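Local coordinates for regulatory Subunit of Protein Kinase A (cAMP-dependent) from Euglena gracilis (Euglena gracilis, PDB 6RSX) that binds cyclic AMP in two cyclic nucleotide-binding domains and probably regulates the catalytic subunit of protein kinase A, at residues A[202-215]-A[227-240]. Residues are numbered along the deposited sequence; the frame is centred on the assembly and turned at random.
Sequences GGSFYIIIDGKMKV and NILGPKDFFGEMSL. With CMP (adenosine-3',5'-cyclic-monophosphate), chain C.
The cAMP pocket of the second cyclic nucleotide-binding domain, a cupin-like beta roll that carries the phosphate-binding cassette, is lined in part by Phe235, which pairs with Tyr206. Their backbones form an antiparallel hydrogen-bonded pair, and Tyr206 CB sits over one face of the Phe235 ring, 3.6 Å from its centroid. The two rings lie almost parallel but slid apart, with little overlap. Phe235 CG is wedged between its own N and carbonyl carbon (chi1 58°), a rotamer that brings the ring back across 202-215: Ile208 CG1 meets its edge at 4.0 Å from CE1, and Met213 adds an oblique Met-aromatic contact. With an alanine here, the ring's place against Tyr206 CB, Ile208 CG1 and Met213 would probably be left as a gap. On the ribose, cAMP O2' accepts a hydrogen bond from Gly236 N and donates one to Glu237 OE1 (2.6 Å), while Ser239 grips O1P through both N and OG, the latter at 2.7 Å. One water bridges Ser239 OG to Ser204 O, tying the cassette helix to strand 204-208. At the adenine, Asn227 ND2 reaches N7 in a nearly straight bond of 3.0 Å, and Val215 CG2 packs on C8. Tyr284 OH holds Glu237 OE2, strand 204-208 pairs along its other edge with strand 256-262, and Val195 of strand 194-196 and Val250 of strand 249-252 touch the Phe235 side chain.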
# COMPACT_ATOMS: atom_id res chain seq x y z
N GLY A 202 13.48 12.91 -3.39
CA GLY A 202 12.72 12.09 -2.47
C GLY A 202 12.53 10.70 -3.03
O GLY A 202 12.21 10.53 -4.21
N GLY A 203 12.74 9.68 -2.19
CA GLY A 203 12.52 8.33 -2.62
C GLY A 203 11.42 7.66 -1.84
O GLY A 203 10.48 7.11 -2.42
N SER A 204 11.52 7.70 -0.51
CA SER A 204 10.57 7.00 0.35
C SER A 204 10.18 7.87 1.55
O SER A 204 10.85 8.86 1.89
CB SER A 204 11.15 5.67 0.84
OG SER A 204 11.37 4.80 -0.25
N PHE A 205 9.09 7.45 2.17
CA PHE A 205 8.51 8.04 3.36
C PHE A 205 8.69 7.04 4.50
O PHE A 205 8.47 5.83 4.31
CB PHE A 205 7.02 8.34 3.12
CG PHE A 205 6.28 8.80 4.33
CD1 PHE A 205 6.55 10.05 4.88
CD2 PHE A 205 5.33 8.00 4.93
CE1 PHE A 205 5.86 10.49 6.01
CE2 PHE A 205 4.63 8.43 6.05
CZ PHE A 205 4.88 9.68 6.59
N TYR A 206 9.08 7.52 5.67
CA TYR A 206 9.47 6.63 6.76
C TYR A 206 8.68 6.92 8.02
O TYR A 206 8.45 8.09 8.35
CB TYR A 206 10.97 6.79 7.07
CG TYR A 206 11.83 6.38 5.91
CD1 TYR A 206 12.11 7.29 4.88
CD2 TYR A 206 12.35 5.08 5.83
CE1 TYR A 206 12.91 6.89 3.80
CE2 TYR A 206 13.13 4.69 4.78
CZ TYR A 206 13.41 5.61 3.77
OH TYR A 206 14.18 5.23 2.71
N ILE A 207 8.32 5.86 8.74
CA ILE A 207 7.76 5.97 10.09
C ILE A 207 8.67 5.19 11.03
O ILE A 207 8.98 4.02 10.78
CB ILE A 207 6.31 5.44 10.17
CG1 ILE A 207 5.43 6.06 9.09
CG2 ILE A 207 5.71 5.73 11.54
CD1 ILE A 207 5.27 5.16 7.88
N ILE A 208 9.07 5.82 12.13
CA ILE A 208 9.96 5.18 13.08
C ILE A 208 9.16 4.26 14.00
O ILE A 208 8.18 4.70 14.63
CB ILE A 208 10.72 6.23 13.90
CG1 ILE A 208 11.45 7.15 12.92
CG2 ILE A 208 11.63 5.53 14.90
CD1 ILE A 208 11.93 8.45 13.56
N ILE A 209 9.58 3.00 14.10
CA ILE A 209 9.01 2.08 15.09
C ILE A 209 9.77 2.24 16.40
O ILE A 209 9.17 2.49 17.45
CB ILE A 209 9.06 0.63 14.60
CG1 ILE A 209 8.24 0.49 13.31
CG2 ILE A 209 8.50 -0.28 15.68
CD1 ILE A 209 8.47 -0.83 12.59
N ASP A 210 11.09 2.07 16.37
CA ASP A 210 11.91 2.29 17.54
C ASP A 210 13.22 2.93 17.10
O ASP A 210 13.61 2.85 15.93
CB ASP A 210 12.17 0.98 18.33
CG ASP A 210 12.74 -0.13 17.47
OD1 ASP A 210 13.96 -0.14 17.22
OD2 ASP A 210 11.96 -1.03 17.06
N GLY A 211 13.88 3.60 18.02
CA GLY A 211 15.11 4.27 17.71
C GLY A 211 14.98 5.78 17.70
O GLY A 211 14.08 6.37 18.30
N LYS A 212 15.89 6.41 16.97
CA LYS A 212 16.06 7.86 17.07
C LYS A 212 16.73 8.34 15.80
O LYS A 212 17.64 7.66 15.30
CB LYS A 212 16.90 8.23 18.31
CG LYS A 212 17.18 9.73 18.48
CD LYS A 212 18.35 9.97 19.43
CE LYS A 212 17.89 10.65 20.70
NZ LYS A 212 16.85 9.82 21.37
N MET A 213 16.26 9.46 15.25
CA MET A 213 16.88 10.09 14.09
C MET A 213 17.28 11.53 14.39
O MET A 213 16.52 12.29 14.99
CB MET A 213 15.94 10.14 12.88
CG MET A 213 15.45 8.78 12.37
SD MET A 213 16.73 7.94 11.45
CE MET A 213 15.91 6.32 11.29
N LYS A 214 18.45 11.93 13.92
CA LYS A 214 18.79 13.35 13.88
C LYS A 214 18.36 13.92 12.53
O LYS A 214 18.56 13.28 11.49
CB LYS A 214 20.29 13.56 14.06
CG LYS A 214 20.80 13.30 15.46
CD LYS A 214 22.27 13.70 15.51
CE LYS A 214 22.87 13.60 16.91
NZ LYS A 214 24.34 13.91 16.91
N VAL A 215 17.79 15.13 12.54
CA VAL A 215 17.46 15.89 11.34
C VAL A 215 18.47 17.02 11.26
O VAL A 215 18.45 17.92 12.10
CB VAL A 215 16.04 16.47 11.39
CG1 VAL A 215 15.67 17.13 10.07
CG2 VAL A 215 15.00 15.32 11.70
N ASN A 227 16.23 19.05 14.42
CA ASN A 227 15.12 18.31 15.01
C ASN A 227 15.63 16.94 15.42
O ASN A 227 16.66 16.47 14.91
CB ASN A 227 13.94 18.21 14.03
CG ASN A 227 12.63 17.85 14.72
OD1 ASN A 227 12.59 17.63 15.94
ND2 ASN A 227 11.54 17.82 13.95
N ILE A 228 14.93 16.31 16.37
CA ILE A 228 15.23 14.94 16.79
C ILE A 228 13.93 14.15 16.74
O ILE A 228 12.91 14.61 17.28
CB ILE A 228 15.84 14.87 18.21
CG1 ILE A 228 17.23 15.53 18.27
CG2 ILE A 228 15.95 13.41 18.68
CD1 ILE A 228 18.29 14.70 17.59
N LEU A 229 13.95 13.00 16.09
CA LEU A 229 12.75 12.20 15.88
C LEU A 229 12.86 10.89 16.65
O LEU A 229 13.96 10.35 16.81
CB LEU A 229 12.55 11.91 14.38
CG LEU A 229 12.44 13.13 13.44
CD1 LEU A 229 12.25 12.68 11.99
CD2 LEU A 229 11.33 14.10 13.84
N GLY A 230 11.71 10.37 17.07
CA GLY A 230 11.69 9.11 17.78
C GLY A 230 10.48 8.27 17.41
O GLY A 230 9.81 8.53 16.41
N PRO A 231 10.19 7.26 18.23
CA PRO A 231 9.14 6.29 17.87
C PRO A 231 7.83 6.97 17.51
O PRO A 231 7.39 7.92 18.18
CB PRO A 231 9.01 5.42 19.13
CG PRO A 231 10.35 5.47 19.76
CD PRO A 231 10.86 6.92 19.50
N LYS A 232 7.24 6.53 16.41
CA LYS A 232 5.97 6.97 15.85
C LYS A 232 6.08 8.32 15.14
O LYS A 232 5.09 8.76 14.54
CB LYS A 232 4.83 7.00 16.89
CG LYS A 232 4.63 5.64 17.58
CD LYS A 232 3.52 5.64 18.62
CE LYS A 232 3.07 4.21 18.96
NZ LYS A 232 4.20 3.24 19.05
N ASP A 233 7.24 9.01 15.17
CA ASP A 233 7.47 10.14 14.27
C ASP A 233 7.75 9.63 12.86
O ASP A 233 8.01 8.45 12.63
CB ASP A 233 8.65 11.00 14.73
CG ASP A 233 8.39 11.68 16.07
OD1 ASP A 233 7.22 11.96 16.38
OD2 ASP A 233 9.38 11.91 16.80
N PHE A 234 7.73 10.56 11.90
CA PHE A 234 7.85 10.18 10.50
C PHE A 234 8.68 11.25 9.79
O PHE A 234 8.89 12.34 10.33
CB PHE A 234 6.47 10.03 9.84
CG PHE A 234 5.55 11.16 10.11
CD1 PHE A 234 5.65 12.33 9.37
CD2 PHE A 234 4.61 11.08 11.13
CE1 PHE A 234 4.81 13.41 9.62
CE2 PHE A 234 3.77 12.15 11.40
CZ PHE A 234 3.86 13.31 10.64
N PHE A 235 9.11 10.95 8.57
CA PHE A 235 9.89 11.96 7.84
C PHE A 235 9.95 11.56 6.37
O PHE A 235 9.68 10.41 6.01
CB PHE A 235 11.31 12.09 8.41
CG PHE A 235 12.10 10.81 8.40
CD1 PHE A 235 12.03 9.90 9.48
CD2 PHE A 235 12.92 10.49 7.32
CE1 PHE A 235 12.75 8.69 9.48
CE2 PHE A 235 13.68 9.30 7.33
CZ PHE A 235 13.57 8.38 8.40
N GLY A 236 10.30 12.51 5.53
CA GLY A 236 10.47 12.23 4.12
C GLY A 236 9.26 12.61 3.29
O GLY A 236 9.27 12.41 2.07
N GLU A 237 8.24 13.18 3.93
CA GLU A 237 6.99 13.47 3.24
C GLU A 237 7.07 14.69 2.33
O GLU A 237 6.35 14.75 1.33
CB GLU A 237 5.87 13.67 4.27
CG GLU A 237 5.81 15.08 4.92
CD GLU A 237 6.87 15.32 6.00
OE1 GLU A 237 7.62 14.38 6.31
OE2 GLU A 237 6.95 16.46 6.52
N MET A 238 7.91 15.68 2.64
CA MET A 238 7.82 16.91 1.87
C MET A 238 8.35 16.73 0.45
O MET A 238 7.73 17.20 -0.52
CB MET A 238 8.53 18.04 2.61
CG MET A 238 7.71 18.50 3.82
SD MET A 238 8.31 20.08 4.44
CE MET A 238 10.00 19.54 4.72
N SER A 239 9.46 16.00 0.29
CA SER A 239 9.96 15.75 -1.05
C SER A 239 8.91 15.03 -1.89
O SER A 239 8.78 15.28 -3.09
CB SER A 239 11.25 14.93 -0.99
OG SER A 239 11.10 13.76 -0.19
N LEU A 240 8.16 14.12 -1.27
CA LEU A 240 7.19 13.36 -2.04
C LEU A 240 5.92 14.16 -2.29
O LEU A 240 5.36 14.07 -3.38
CB LEU A 240 6.88 12.05 -1.31
CG LEU A 240 8.05 11.08 -1.14
CD1 LEU A 240 7.58 9.80 -0.42
CD2 LEU A 240 8.71 10.75 -2.46
P CMP C . 11.91 15.86 3.40
O1P CMP C . 11.29 14.89 2.24
O2P CMP C . 12.22 17.25 2.99
O5' CMP C . 13.30 15.23 3.85
C5' CMP C . 13.86 15.59 5.12
C4' CMP C . 12.75 15.54 6.13
O4' CMP C . 13.10 15.97 7.46
C3' CMP C . 11.53 16.38 5.86
O3' CMP C . 10.83 15.98 4.68
C2' CMP C . 10.75 16.22 7.15
O2' CMP C . 10.04 14.97 7.12
C1' CMP C . 11.90 16.08 8.18
N9 CMP C . 11.97 17.18 9.15
C8 CMP C . 11.93 17.03 10.48
N7 CMP C . 12.02 18.23 11.03
C5 CMP C . 12.15 19.12 10.02
C6 CMP C . 12.29 20.48 10.06
N6 CMP C . 12.34 21.40 11.16
N1 CMP C . 12.37 21.17 8.94
C2 CMP C . 12.34 20.51 7.75
N3 CMP C . 12.20 19.14 7.71
C4 CMP C . 12.12 18.48 8.86
O HOH W 1 11.75 10.96 0.46